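Local coordinates for protein translation initiation factor 4E (Ascaris suum, PDB 3M94) that binds the trimethylguanosine cap of messenger RNA and so probably recruits the message for translation initiation, at residues Val81-Gln86 with Gln90-Tyr95; Leu97-Ala102 with Asp127-Trp132; Ala30-Val35 with Trp39-His44; Cys7-Trp12 with Ile104-Glu109. One frame throughout, in Å; residues are numbered along the deposited sequence.

Contact 1. Residues Val81-Gln86 with Gln90-Tyr95; sequences VVVDKQ and QLLDHY
The contact belongs to the strand-to-helix connection of the eIF4E fold, in which the chain leaves the sheet at the end of strand 77-83 and returns as helix 88-104: Val83 of the strand reaches Leu91, Leu92 and Tyr95 of the helix. Strand 81-83 and helix 90-95 run roughly antiparallel, at 142°, with axes 9.4 Å apart. Val83 does most of the touching. Its CG1 stands anti to the backbone N (chi1 -177°), which directs that branch to Leu91, where it lies 4.2 Å from CB. The other branch, CG2, enters the notch between two helical side chains, 4.1 Å from CD1 of Leu92 and 3.9 Å from CD1 of Tyr95. The valine and the leucine cross nearly at a right angle, whereas the valine and the tyrosine slide past each other in opposite directions. Two residues earlier on the strand, Val81 brings CG1 to the same CD1-CE1 flank of the ring, but from across its plane, 3.9 Å from Tyr95 CE1. Leu91, one helical turn before Tyr95, lays its CB over the centre of one ring face at 4.1 Å above the plane, so the ring is held by its own helix as well as by the strand. Beyond the strand, Asp84 OD1 accepts from the backbone N of Gln86 at 3.1 Å, the donor coming from above the carboxylate plane, an Asx turn in the strand-helix connection. Aliphatic strand residues under an amphipathic helix are expected where the helical layer of eIF4E covers the convex side of its curved antiparallel sheet.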
# COMPACT_ATOMS: atom_id res chain seq x y z
N VAL A 81 6.78 -5.00 -3.37
CA VAL A 81 6.76 -5.23 -4.82
C VAL A 81 7.70 -4.19 -5.45
O VAL A 81 7.43 -2.99 -5.36
CB VAL A 81 5.35 -5.01 -5.43
CG1 VAL A 81 5.32 -5.45 -6.89
CG2 VAL A 81 4.25 -5.70 -4.62
N VAL A 82 8.80 -4.64 -6.03
CA VAL A 82 9.66 -3.74 -6.81
C VAL A 82 9.12 -3.60 -8.23
O VAL A 82 8.67 -4.57 -8.83
CB VAL A 82 11.18 -4.15 -6.80
CG1 VAL A 82 11.75 -4.05 -5.38
CG2 VAL A 82 11.40 -5.55 -7.40
N VAL A 83 9.12 -2.37 -8.74
CA VAL A 83 8.64 -2.10 -10.09
C VAL A 83 9.88 -1.77 -10.93
O VAL A 83 10.60 -0.81 -10.63
CB VAL A 83 7.59 -0.95 -10.06
CG1 VAL A 83 7.02 -0.67 -11.43
CG2 VAL A 83 6.48 -1.28 -9.10
N ASP A 84 10.17 -2.59 -11.94
CA ASP A 84 11.33 -2.37 -12.80
C ASP A 84 11.27 -0.95 -13.36
O ASP A 84 10.23 -0.50 -13.83
CB ASP A 84 11.39 -3.42 -13.94
CG ASP A 84 12.70 -3.34 -14.77
OD1 ASP A 84 13.50 -2.39 -14.60
OD2 ASP A 84 12.93 -4.23 -15.62
N LYS A 85 12.41 -0.25 -13.28
CA LYS A 85 12.59 1.08 -13.88
C LYS A 85 12.04 1.14 -15.31
O LYS A 85 11.43 2.13 -15.71
CB LYS A 85 14.08 1.47 -13.93
CG LYS A 85 14.87 1.31 -12.63
CD LYS A 85 16.37 1.52 -12.87
N GLN A 86 12.26 0.07 -16.06
CA GLN A 86 11.92 0.01 -17.48
C GLN A 86 10.43 -0.19 -17.73
O GLN A 86 9.91 0.25 -18.75
CB GLN A 86 12.72 -1.09 -18.20
CG GLN A 86 14.24 -0.99 -18.04
CD GLN A 86 14.80 0.33 -18.53
OE1 GLN A 86 14.90 0.56 -19.74
NE2 GLN A 86 15.18 1.19 -17.60
N GLN A 90 4.11 1.43 -17.47
CA GLN A 90 2.93 0.57 -17.66
C GLN A 90 2.40 -0.14 -16.40
O GLN A 90 1.26 -0.58 -16.38
CB GLN A 90 3.13 -0.42 -18.83
CG GLN A 90 4.54 -1.00 -19.01
CD GLN A 90 5.49 -0.07 -19.79
OE1 GLN A 90 5.07 0.79 -20.57
NE2 GLN A 90 6.79 -0.27 -19.57
N LEU A 91 3.21 -0.22 -15.35
CA LEU A 91 2.82 -0.96 -14.13
C LEU A 91 2.58 -0.10 -12.88
O LEU A 91 1.74 -0.45 -12.05
CB LEU A 91 3.81 -2.08 -13.81
CG LEU A 91 4.04 -3.22 -14.81
CD1 LEU A 91 5.19 -4.14 -14.37
CD2 LEU A 91 2.76 -4.03 -15.05
N LEU A 92 3.32 1.00 -12.72
CA LEU A 92 3.28 1.76 -11.46
C LEU A 92 1.85 2.18 -11.02
O LEU A 92 1.38 1.77 -9.95
CB LEU A 92 4.24 2.95 -11.46
CG LEU A 92 4.37 3.58 -10.07
CD1 LEU A 92 4.90 2.54 -9.06
CD2 LEU A 92 5.26 4.82 -10.08
N ASP A 93 1.15 2.95 -11.86
CA ASP A 93 -0.21 3.42 -11.54
C ASP A 93 -1.23 2.29 -11.42
O ASP A 93 -2.11 2.35 -10.56
CB ASP A 93 -0.70 4.46 -12.55
CG ASP A 93 0.16 5.70 -12.55
OD1 ASP A 93 0.88 5.95 -11.56
OD2 ASP A 93 0.13 6.42 -13.58
N HIS A 94 -1.12 1.29 -12.29
CA HIS A 94 -1.99 0.12 -12.24
C HIS A 94 -1.82 -0.63 -10.92
O HIS A 94 -2.80 -0.91 -10.24
CB HIS A 94 -1.70 -0.79 -13.44
CG HIS A 94 -2.59 -2.00 -13.51
ND1 HIS A 94 -3.86 -1.95 -14.04
CD2 HIS A 94 -2.38 -3.29 -13.15
CE1 HIS A 94 -4.41 -3.16 -13.99
NE2 HIS A 94 -3.53 -3.99 -13.44
N TYR A 95 -0.58 -0.96 -10.56
CA TYR A 95 -0.28 -1.63 -9.30
C TYR A 95 -0.85 -0.87 -8.09
O TYR A 95 -1.54 -1.46 -7.26
CB TYR A 95 1.23 -1.83 -9.13
CG TYR A 95 1.83 -3.04 -9.85
CD1 TYR A 95 3.18 -3.36 -9.68
CD2 TYR A 95 1.05 -3.88 -10.67
CE1 TYR A 95 3.76 -4.48 -10.31
CE2 TYR A 95 1.62 -5.01 -11.31
CZ TYR A 95 2.98 -5.29 -11.13
OH TYR A 95 3.56 -6.39 -11.74

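Contact 2. Residues Leu97-Ala102 with Asp127-Trp132. With M7M (N,N,7-trimethylguanosine 5'-(trihydrogen diphosphate)), chain C.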
# COMPACT_ATOMS: atom_id res chain seq x y z
N LEU A 97 -3.24 1.64 -7.89
CA LEU A 97 -4.70 1.71 -7.87
C LEU A 97 -5.35 0.35 -7.53
O LEU A 97 -6.26 0.31 -6.71
CB LEU A 97 -5.26 2.26 -9.19
CG LEU A 97 -6.80 2.39 -9.27
CD1 LEU A 97 -7.41 3.22 -8.08
CD2 LEU A 97 -7.22 3.00 -10.61
N GLU A 98 -4.89 -0.74 -8.16
CA GLU A 98 -5.38 -2.07 -7.79
C GLU A 98 -5.21 -2.37 -6.29
O GLU A 98 -6.10 -2.93 -5.66
CB GLU A 98 -4.68 -3.18 -8.60
CG GLU A 98 -4.95 -3.16 -10.11
CD GLU A 98 -6.42 -3.30 -10.48
OE1 GLU A 98 -7.14 -4.08 -9.83
OE2 GLU A 98 -6.87 -2.63 -11.43
N LEU A 99 -4.06 -1.99 -5.72
CA LEU A 99 -3.85 -2.21 -4.29
C LEU A 99 -4.82 -1.38 -3.43
O LEU A 99 -5.36 -1.89 -2.45
CB LEU A 99 -2.39 -1.95 -3.89
CG LEU A 99 -2.01 -2.21 -2.44
CD1 LEU A 99 -2.44 -3.60 -1.97
CD2 LEU A 99 -0.50 -2.04 -2.27
N LEU A 100 -5.05 -0.13 -3.81
CA LEU A 100 -5.99 0.72 -3.08
C LEU A 100 -7.41 0.13 -3.12
O LEU A 100 -8.10 0.08 -2.10
CB LEU A 100 -6.00 2.14 -3.64
CG LEU A 100 -4.70 2.97 -3.53
CD1 LEU A 100 -4.95 4.38 -3.94
CD2 LEU A 100 -4.04 2.93 -2.13
N MET A 101 -7.86 -0.29 -4.30
CA MET A 101 -9.19 -0.88 -4.43
C MET A 101 -9.33 -2.18 -3.62
O MET A 101 -10.36 -2.42 -3.00
CB MET A 101 -9.53 -1.14 -5.90
CG MET A 101 -9.77 0.16 -6.66
SD MET A 101 -10.46 -0.12 -8.28
CE MET A 101 -9.12 -0.97 -9.10
N ALA A 102 -8.27 -2.99 -3.63
CA ALA A 102 -8.25 -4.26 -2.88
C ALA A 102 -8.36 -3.98 -1.39
O ALA A 102 -9.15 -4.61 -0.72
CB ALA A 102 -7.01 -5.09 -3.20
N ASP A 127 10.77 2.14 -8.55
CA ASP A 127 9.65 2.36 -7.63
C ASP A 127 9.28 1.10 -6.84
O ASP A 127 9.56 -0.02 -7.29
CB ASP A 127 8.44 2.86 -8.40
CG ASP A 127 8.79 3.90 -9.43
OD1 ASP A 127 9.23 5.02 -9.06
OD2 ASP A 127 8.64 3.58 -10.63
N LYS A 128 8.66 1.29 -5.68
CA LYS A 128 8.23 0.23 -4.79
C LYS A 128 6.77 0.45 -4.35
O LYS A 128 6.40 1.55 -3.93
CB LYS A 128 9.13 0.18 -3.55
CG LYS A 128 10.59 -0.21 -3.86
CD LYS A 128 11.51 -0.14 -2.65
CE LYS A 128 11.83 1.28 -2.25
NZ LYS A 128 13.00 1.29 -1.32
N VAL A 129 5.96 -0.59 -4.49
CA VAL A 129 4.59 -0.63 -3.95
C VAL A 129 4.61 -1.67 -2.83
O VAL A 129 5.04 -2.80 -3.05
CB VAL A 129 3.56 -1.01 -5.04
CG1 VAL A 129 2.15 -1.18 -4.45
CG2 VAL A 129 3.55 0.03 -6.16
N SER A 130 4.18 -1.28 -1.63
CA SER A 130 4.22 -2.15 -0.46
C SER A 130 2.88 -2.22 0.27
O SER A 130 2.10 -1.25 0.25
CB SER A 130 5.26 -1.65 0.54
OG SER A 130 6.55 -1.85 0.03
N LEU A 131 2.63 -3.34 0.94
CA LEU A 131 1.43 -3.47 1.78
C LEU A 131 1.90 -3.78 3.20
O LEU A 131 2.52 -4.81 3.42
CB LEU A 131 0.49 -4.56 1.25
CG LEU A 131 -0.81 -4.87 2.02
CD1 LEU A 131 -1.71 -3.65 2.16
CD2 LEU A 131 -1.59 -6.01 1.33
N TRP A 132 1.59 -2.89 4.13
CA TRP A 132 2.01 -3.00 5.54
C TRP A 132 0.97 -3.75 6.38
O TRP A 132 -0.22 -3.43 6.33
CB TRP A 132 2.21 -1.61 6.16
CG TRP A 132 3.41 -0.84 5.67
CD1 TRP A 132 4.03 -0.94 4.46
CD2 TRP A 132 4.11 0.19 6.39
NE1 TRP A 132 5.07 -0.06 4.38
CE2 TRP A 132 5.15 0.65 5.55
CE3 TRP A 132 3.97 0.75 7.66
CZ2 TRP A 132 6.03 1.66 5.93
CZ3 TRP A 132 4.85 1.76 8.05
CH2 TRP A 132 5.87 2.20 7.18
OAX M7M C . 15.85 3.98 0.47
OAY M7M C . 14.28 3.93 -1.43
PAZ M7M C . 14.42 4.48 -0.06
OBA M7M C . 14.33 5.96 0.14
OBB M7M C . 8.92 5.60 9.53
CBC M7M C . 9.03 5.05 6.83
OBD M7M C . 13.33 3.80 0.89
NBE M7M C . 10.46 6.95 10.41
CBF M7M C . 9.92 6.31 9.38
CBG M7M C . 10.53 6.48 8.18
NBH M7M C . 10.18 5.94 7.04
CBI M7M C . 11.05 6.37 6.14
OBJ M7M C . 11.40 5.36 0.62
PBK M7M C . 12.14 4.60 1.63
OBL M7M C . 11.47 3.65 2.54
CBM M7M C . 11.54 7.71 10.23
NBN M7M C . 12.14 7.88 9.05
CBO M7M C . 11.63 7.25 8.00
NBP M7M C . 11.92 7.17 6.73
CBQ M7M C . 13.04 7.83 6.06
OBR M7M C . 13.06 7.55 4.68
CBS M7M C . 14.06 6.59 4.35
CBT M7M C . 13.40 5.37 3.75
OBU M7M C . 12.97 5.67 2.44
NBV M7M C . 12.01 8.31 11.31
CBW M7M C . 13.17 9.15 11.21
CBX M7M C . 14.29 7.25 6.64
CBY M7M C . 14.63 6.16 5.66
CBZ M7M C . 11.34 8.11 12.57
OCA M7M C . 15.26 8.28 6.64
OCB M7M C . 16.03 5.97 5.53
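Trp132 presents the edge of its indole to the cap: CBC, the methyl on the imidazole nitrogen of the base, lies near the ring plane, 4.3 Å from CH2. Phe60 meets this indole edge-to-face, and Trp68 and His166 bring their rings to it as well, those of Trp132 and Trp68 at about 20°. On the opposite side of the strand the side chains that meet the helix are aliphatic. Leu99 of the helix, CG anti to its backbone N (chi1 -177°), pushes both methyls at strand 127-132. Its CD2 packs closely on Val129 CG1 at 3.5 Å and lies 3.7 Å from Ser130 O, while CD1 meets the forked end of Leu131, with CD2 of that residue at 4.2 Å. Helix and strand run almost parallel, at 11°, so one leucine can span two successive inward-facing strand residues. The alternate residues, Lys128 and Ser130, point to the cap side. Lys128 bends at chi3 to bring NZ to the terminal phosphate, where it donates to OAY at 2.9 Å and weakly to the bridging oxygen OBD. Arg123 NE also binds the ligand, and Asp127 OD1 takes the backbone N of Arg123, which probably steadies Arg123 from the second shell. The strand is thus two-faced: a greasy side seals it to the helix, and the other offers a positive charge that would offset the diphosphate and an aromatic edge suited to the methylated base.

Contact 3. Residues Ala30-Val35 with Trp39-His44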
# COMPACT_ATOMS: atom_id res chain seq x y z
N ALA A 30 -6.32 13.81 2.99
CA ALA A 30 -7.74 13.73 3.33
C ALA A 30 -8.02 12.39 4.01
O ALA A 30 -7.20 11.48 3.97
CB ALA A 30 -8.58 13.86 2.08
N VAL A 31 -9.19 12.31 4.66
CA VAL A 31 -9.74 11.11 5.26
C VAL A 31 -11.08 10.87 4.57
O VAL A 31 -11.83 11.82 4.33
CB VAL A 31 -10.01 11.30 6.79
CG1 VAL A 31 -10.54 10.00 7.44
CG2 VAL A 31 -8.76 11.77 7.52
N PHE A 32 -11.39 9.63 4.22
CA PHE A 32 -12.65 9.32 3.57
C PHE A 32 -13.20 7.99 4.08
O PHE A 32 -12.44 7.16 4.60
CB PHE A 32 -12.46 9.29 2.04
CG PHE A 32 -11.46 8.27 1.56
CD1 PHE A 32 -11.85 6.96 1.29
CD2 PHE A 32 -10.13 8.60 1.41
CE1 PHE A 32 -10.92 6.02 0.86
CE2 PHE A 32 -9.19 7.65 0.97
CZ PHE A 32 -9.59 6.37 0.70
N ASP A 33 -14.51 7.79 3.94
CA ASP A 33 -15.09 6.52 4.32
C ASP A 33 -16.22 6.06 3.39
O ASP A 33 -17.04 5.25 3.76
CB ASP A 33 -15.53 6.54 5.79
CG ASP A 33 -16.70 7.48 6.06
OD1 ASP A 33 -17.17 8.18 5.14
OD2 ASP A 33 -17.17 7.50 7.21
N THR A 34 -16.26 6.60 2.17
CA THR A 34 -17.18 6.14 1.15
C THR A 34 -16.42 5.89 -0.14
O THR A 34 -15.35 6.44 -0.32
CB THR A 34 -18.37 7.12 0.88
OG1 THR A 34 -17.89 8.30 0.21
CG2 THR A 34 -19.12 7.49 2.19
N VAL A 35 -16.98 5.06 -1.02
CA VAL A 35 -16.43 4.83 -2.34
C VAL A 35 -16.39 6.13 -3.17
O VAL A 35 -15.38 6.41 -3.86
CB VAL A 35 -17.29 3.78 -3.09
CG1 VAL A 35 -16.82 3.61 -4.52
CG2 VAL A 35 -17.31 2.45 -2.34
N TRP A 39 -13.00 8.08 -4.84
CA TRP A 39 -12.82 8.46 -6.24
C TRP A 39 -12.59 9.97 -6.48
O TRP A 39 -11.75 10.34 -7.30
CB TRP A 39 -13.95 7.93 -7.12
CG TRP A 39 -13.88 6.44 -7.36
CD1 TRP A 39 -14.86 5.52 -7.07
CD2 TRP A 39 -12.79 5.70 -7.93
NE1 TRP A 39 -14.44 4.27 -7.41
CE2 TRP A 39 -13.17 4.34 -7.95
CE3 TRP A 39 -11.52 6.05 -8.42
CZ2 TRP A 39 -12.34 3.33 -8.45
CZ3 TRP A 39 -10.69 5.04 -8.91
CH2 TRP A 39 -11.11 3.70 -8.92
N SER A 40 -13.32 10.83 -5.75
CA SER A 40 -13.12 12.29 -5.84
C SER A 40 -11.71 12.69 -5.49
O SER A 40 -11.18 13.66 -6.05
CB SER A 40 -14.06 13.07 -4.91
OG SER A 40 -15.40 12.74 -5.18
N LEU A 41 -11.12 11.97 -4.54
CA LEU A 41 -9.72 12.17 -4.21
C LEU A 41 -8.84 11.66 -5.32
O LEU A 41 -8.03 12.38 -5.89
CB LEU A 41 -9.37 11.38 -2.95
CG LEU A 41 -9.46 12.07 -1.61
CD1 LEU A 41 -8.79 11.16 -0.57
CD2 LEU A 41 -8.74 13.43 -1.71
N TYR A 42 -9.01 10.38 -5.64
CA TYR A 42 -8.12 9.75 -6.59
C TYR A 42 -8.12 10.42 -7.96
O TYR A 42 -7.06 10.58 -8.56
CB TYR A 42 -8.39 8.24 -6.68
CG TYR A 42 -7.31 7.56 -7.49
CD1 TYR A 42 -6.13 7.10 -6.89
CD2 TYR A 42 -7.46 7.41 -8.87
CE1 TYR A 42 -5.13 6.48 -7.66
CE2 TYR A 42 -6.48 6.80 -9.64
CZ TYR A 42 -5.32 6.34 -9.03
OH TYR A 42 -4.36 5.74 -9.81
N ASN A 43 -9.29 10.85 -8.42
CA ASN A 43 -9.43 11.47 -9.73
C ASN A 43 -8.77 12.84 -9.90
O ASN A 43 -8.53 13.27 -11.03
CB ASN A 43 -10.91 11.62 -10.07
CG ASN A 43 -11.55 10.30 -10.46
OD1 ASN A 43 -10.85 9.33 -10.74
ND2 ASN A 43 -12.87 10.26 -10.46
N HIS A 44 -8.52 13.53 -8.79
CA HIS A 44 -8.00 14.89 -8.86
C HIS A 44 -6.56 15.04 -8.39
O HIS A 44 -5.95 16.10 -8.59
CB HIS A 44 -8.95 15.82 -8.11
CG HIS A 44 -10.29 15.92 -8.75
ND1 HIS A 44 -11.37 15.18 -8.33
CD2 HIS A 44 -10.71 16.63 -9.83
CE1 HIS A 44 -12.41 15.45 -9.10
NE2 HIS A 44 -12.04 16.33 -10.02
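Leu41 is the bump: its forked end drops into the shallow hollow between Ala30 and Phe32, which lie two apart on strand 26-34 and face the helix. CD1 does the double duty, lying 3.5 Å from Phe32 CD2 and 3.8 Å from Ala30 CB, and CD2 reaches the same alanine methyl at 3.8 Å. The small alanine side chain forms the floor and the phenyl ring the wall. That wall stands where it does because Phe32 CG sits between the backbone N and the carbonyl carbon (chi1 60°), with the leucine crossing it at a slant. A second fit lies at the corner where the strand becomes the helix. Val35 and Trp39, one turn apart, run side by side in the same direction, with CG1 of Val35 at 3.7 Å from CD1 of the indole. Between them the helical bond from Trp39 N to Val35 O spans 3.1 Å, and the same carbonyl oxygen lies 3.4 Å from Trp39 CD1. Thr34 occupies the N-cap position just before. Farther along, the His44 ring turns back, its ND1 giving a 2.7 Å bond to Ser40 O, in the carbonyl plane and on a lone pair, with the oxygen also in the imidazole plane. Trp39 NE1 donates to the backbone of the bound peptide, and Asn43 OD1 takes a basic side chain of it. The apolar seam therefore fixes the helix on the edge strand while Trp39 NE1 and Asn43 OD1 are directed at the peptide, as with the dorsal tryptophan of other eIF4E proteins, which binds eIF4G and 4E-BP peptides.

Contact 4. Residues Cys7-Trp12 with Ile104-Glu109; sequences CHWALW and IGEQFE
Ile104, at the end of helix 88-104, lays its CG2 over the five-membered ring of Trp9 in a CH-pi contact, 3.9 Å from the ring centroid and only 8° off the normal. Trp9 NE1 also comes 3.9 Å from Ile104 CA, so backbone and methyl together cover this face. The opposite face is met by Cys7 SG, 3.3 Å above the plane toward the rim, and the indole is thereby held between the sulfur and the isoleucine. Gly105 follows, the first residue to leave helical geometry, and its backbone bonds to the bound peptide. Glu106, whose positive phi marks the C-prime residue of a Schellman motif, then bends its side chain at chi2 back toward the strand, placing OE2 at the indole edge, 4.0 Å from CZ2, with the carboxylate and ring planes 41° apart. One water ties these groups together. It accepts from Trp9 NE1 at 2.8 Å, lying in the indole plane, and donates to Glu106 OE2 at 2.8 Å and to Ile104 O at 3.0 Å; the bond from Cys7 N is weak. With both its protons committed to acceptors, this water satisfies the indole N-H and links strand, helix end and loop. Next, Gln107 returns its backbone N to Ala102 O and its amide NE2 to Gly105 O at 3.2 Å, arriving from above the carbonyl plane, while its OE1 is taken by Lys152. Phe108 packs on helix 139-153, and Glu109 pairs with Arg144 there. The whole is a Schellman ending to the long helix, beside the peptide-binding surface of eIF4E.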
# COMPACT_ATOMS: atom_id res chain seq x y z
N CYS A 7 -14.18 0.88 6.88
CA CYS A 7 -13.57 1.82 7.80
C CYS A 7 -13.09 3.10 7.13
O CYS A 7 -13.20 3.26 5.92
CB CYS A 7 -12.44 1.15 8.59
SG CYS A 7 -11.07 0.60 7.55
N HIS A 8 -12.60 4.03 7.94
CA HIS A 8 -12.05 5.29 7.45
C HIS A 8 -10.60 5.06 7.03
O HIS A 8 -9.85 4.36 7.73
CB HIS A 8 -12.06 6.33 8.56
CG HIS A 8 -13.42 6.83 8.93
ND1 HIS A 8 -14.41 6.01 9.44
CD2 HIS A 8 -13.94 8.08 8.90
CE1 HIS A 8 -15.48 6.74 9.69
NE2 HIS A 8 -15.23 7.99 9.37
N TRP A 9 -10.23 5.66 5.91
CA TRP A 9 -8.88 5.59 5.38
C TRP A 9 -8.35 7.01 5.19
O TRP A 9 -9.08 7.89 4.74
CB TRP A 9 -8.88 4.87 4.02
CG TRP A 9 -9.30 3.43 4.12
CD1 TRP A 9 -10.58 2.95 4.01
CD2 TRP A 9 -8.45 2.30 4.35
NE1 TRP A 9 -10.57 1.57 4.15
CE2 TRP A 9 -9.28 1.15 4.37
CE3 TRP A 9 -7.06 2.14 4.53
CZ2 TRP A 9 -8.77 -0.15 4.56
CZ3 TRP A 9 -6.55 0.85 4.72
CH2 TRP A 9 -7.42 -0.28 4.75
N ALA A 10 -7.07 7.21 5.50
CA ALA A 10 -6.43 8.51 5.25
C ALA A 10 -5.36 8.39 4.16
O ALA A 10 -4.55 7.46 4.16
CB ALA A 10 -5.85 9.09 6.50
N LEU A 11 -5.39 9.35 3.23
CA LEU A 11 -4.37 9.48 2.21
C LEU A 11 -3.31 10.46 2.70
O LEU A 11 -3.64 11.54 3.17
CB LEU A 11 -4.98 9.96 0.89
CG LEU A 11 -4.02 10.20 -0.28
CD1 LEU A 11 -3.48 8.89 -0.85
CD2 LEU A 11 -4.77 10.96 -1.36
N TRP A 12 -2.04 10.05 2.61
CA TRP A 12 -0.89 10.88 2.98
C TRP A 12 -0.02 11.06 1.73
O TRP A 12 -0.01 10.22 0.82
CB TRP A 12 -0.06 10.25 4.10
CG TRP A 12 -0.78 9.93 5.39
CD1 TRP A 12 -1.70 8.93 5.59
CD2 TRP A 12 -0.63 10.59 6.66
NE1 TRP A 12 -2.12 8.93 6.90
CE2 TRP A 12 -1.49 9.94 7.57
CE3 TRP A 12 0.16 11.66 7.11
CZ2 TRP A 12 -1.59 10.33 8.91
CZ3 TRP A 12 0.06 12.06 8.44
CH2 TRP A 12 -0.82 11.39 9.33
N ILE A 104 -9.47 -0.90 0.35
CA ILE A 104 -10.72 -0.25 0.75
C ILE A 104 -11.96 -1.14 0.53
O ILE A 104 -12.95 -1.02 1.24
CB ILE A 104 -10.90 1.12 0.08
CG1 ILE A 104 -11.25 0.98 -1.42
CG2 ILE A 104 -9.64 2.02 0.32
CD1 ILE A 104 -11.54 2.33 -2.08
N GLY A 105 -11.88 -2.03 -0.46
CA GLY A 105 -12.97 -2.93 -0.79
C GLY A 105 -12.90 -4.20 0.05
O GLY A 105 -13.68 -5.10 -0.16
N GLU A 106 -11.96 -4.23 1.00
CA GLU A 106 -11.83 -5.32 1.98
C GLU A 106 -11.71 -6.70 1.30
O GLU A 106 -12.46 -7.61 1.58
CB GLU A 106 -12.96 -5.28 3.02
CG GLU A 106 -13.04 -3.95 3.76
CD GLU A 106 -11.99 -3.83 4.85
OE1 GLU A 106 -11.46 -4.89 5.24
OE2 GLU A 106 -11.72 -2.68 5.33
N GLN A 107 -10.73 -6.81 0.41
CA GLN A 107 -10.58 -7.99 -0.43
C GLN A 107 -9.65 -9.00 0.21
O GLN A 107 -9.36 -10.02 -0.39
CB GLN A 107 -10.04 -7.58 -1.80
CG GLN A 107 -11.04 -6.82 -2.64
CD GLN A 107 -12.23 -7.67 -3.01
OE1 GLN A 107 -12.09 -8.66 -3.72
NE2 GLN A 107 -13.39 -7.31 -2.50
N PHE A 108 -9.17 -8.73 1.42
CA PHE A 108 -8.27 -9.69 2.06
C PHE A 108 -8.94 -10.67 3.04
O PHE A 108 -8.31 -11.13 3.98
CB PHE A 108 -7.04 -8.97 2.62
CG PHE A 108 -6.24 -8.27 1.56
CD1 PHE A 108 -6.57 -6.98 1.16
CD2 PHE A 108 -5.18 -8.93 0.93
CE1 PHE A 108 -5.84 -6.32 0.15
CE2 PHE A 108 -4.43 -8.28 -0.07
CZ PHE A 108 -4.77 -7.00 -0.47
N GLU A 109 -10.22 -10.98 2.80
CA GLU A 109 -10.93 -12.07 3.49
C GLU A 109 -11.00 -11.85 5.01
O GLU A 109 -11.41 -10.79 5.46
CB GLU A 109 -10.29 -13.42 3.11
CG GLU A 109 -10.41 -13.72 1.60
CD GLU A 109 -9.53 -14.88 1.10
OE1 GLU A 109 -8.79 -15.50 1.89
OE2 GLU A 109 -9.57 -15.14 -0.11
O HOH W 1 -12.60 -0.35 4.11

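Contact 4 opens first, at residues 7-12, and does not close until 104-109, so it spans more than half of the chain. Within that span two short loops close one after the other: contact 3, between strand 26-34 and the helix that follows it, and contact 1, between strand 77-83 and the start of helix 88-104. Contact 2 opens at 97-102, before contact 4 has closed, and ends at 127-132, so the two cross. Helix 88-104 runs through contacts 1, 2 and 4, packing along strands 77-83 and 127-133 and, at its end, against strand 4-14 of the same sheet. Contact 3 adds edge strand 26-34, and its Trp39 packs on Leu97 and Met101 of contact 2.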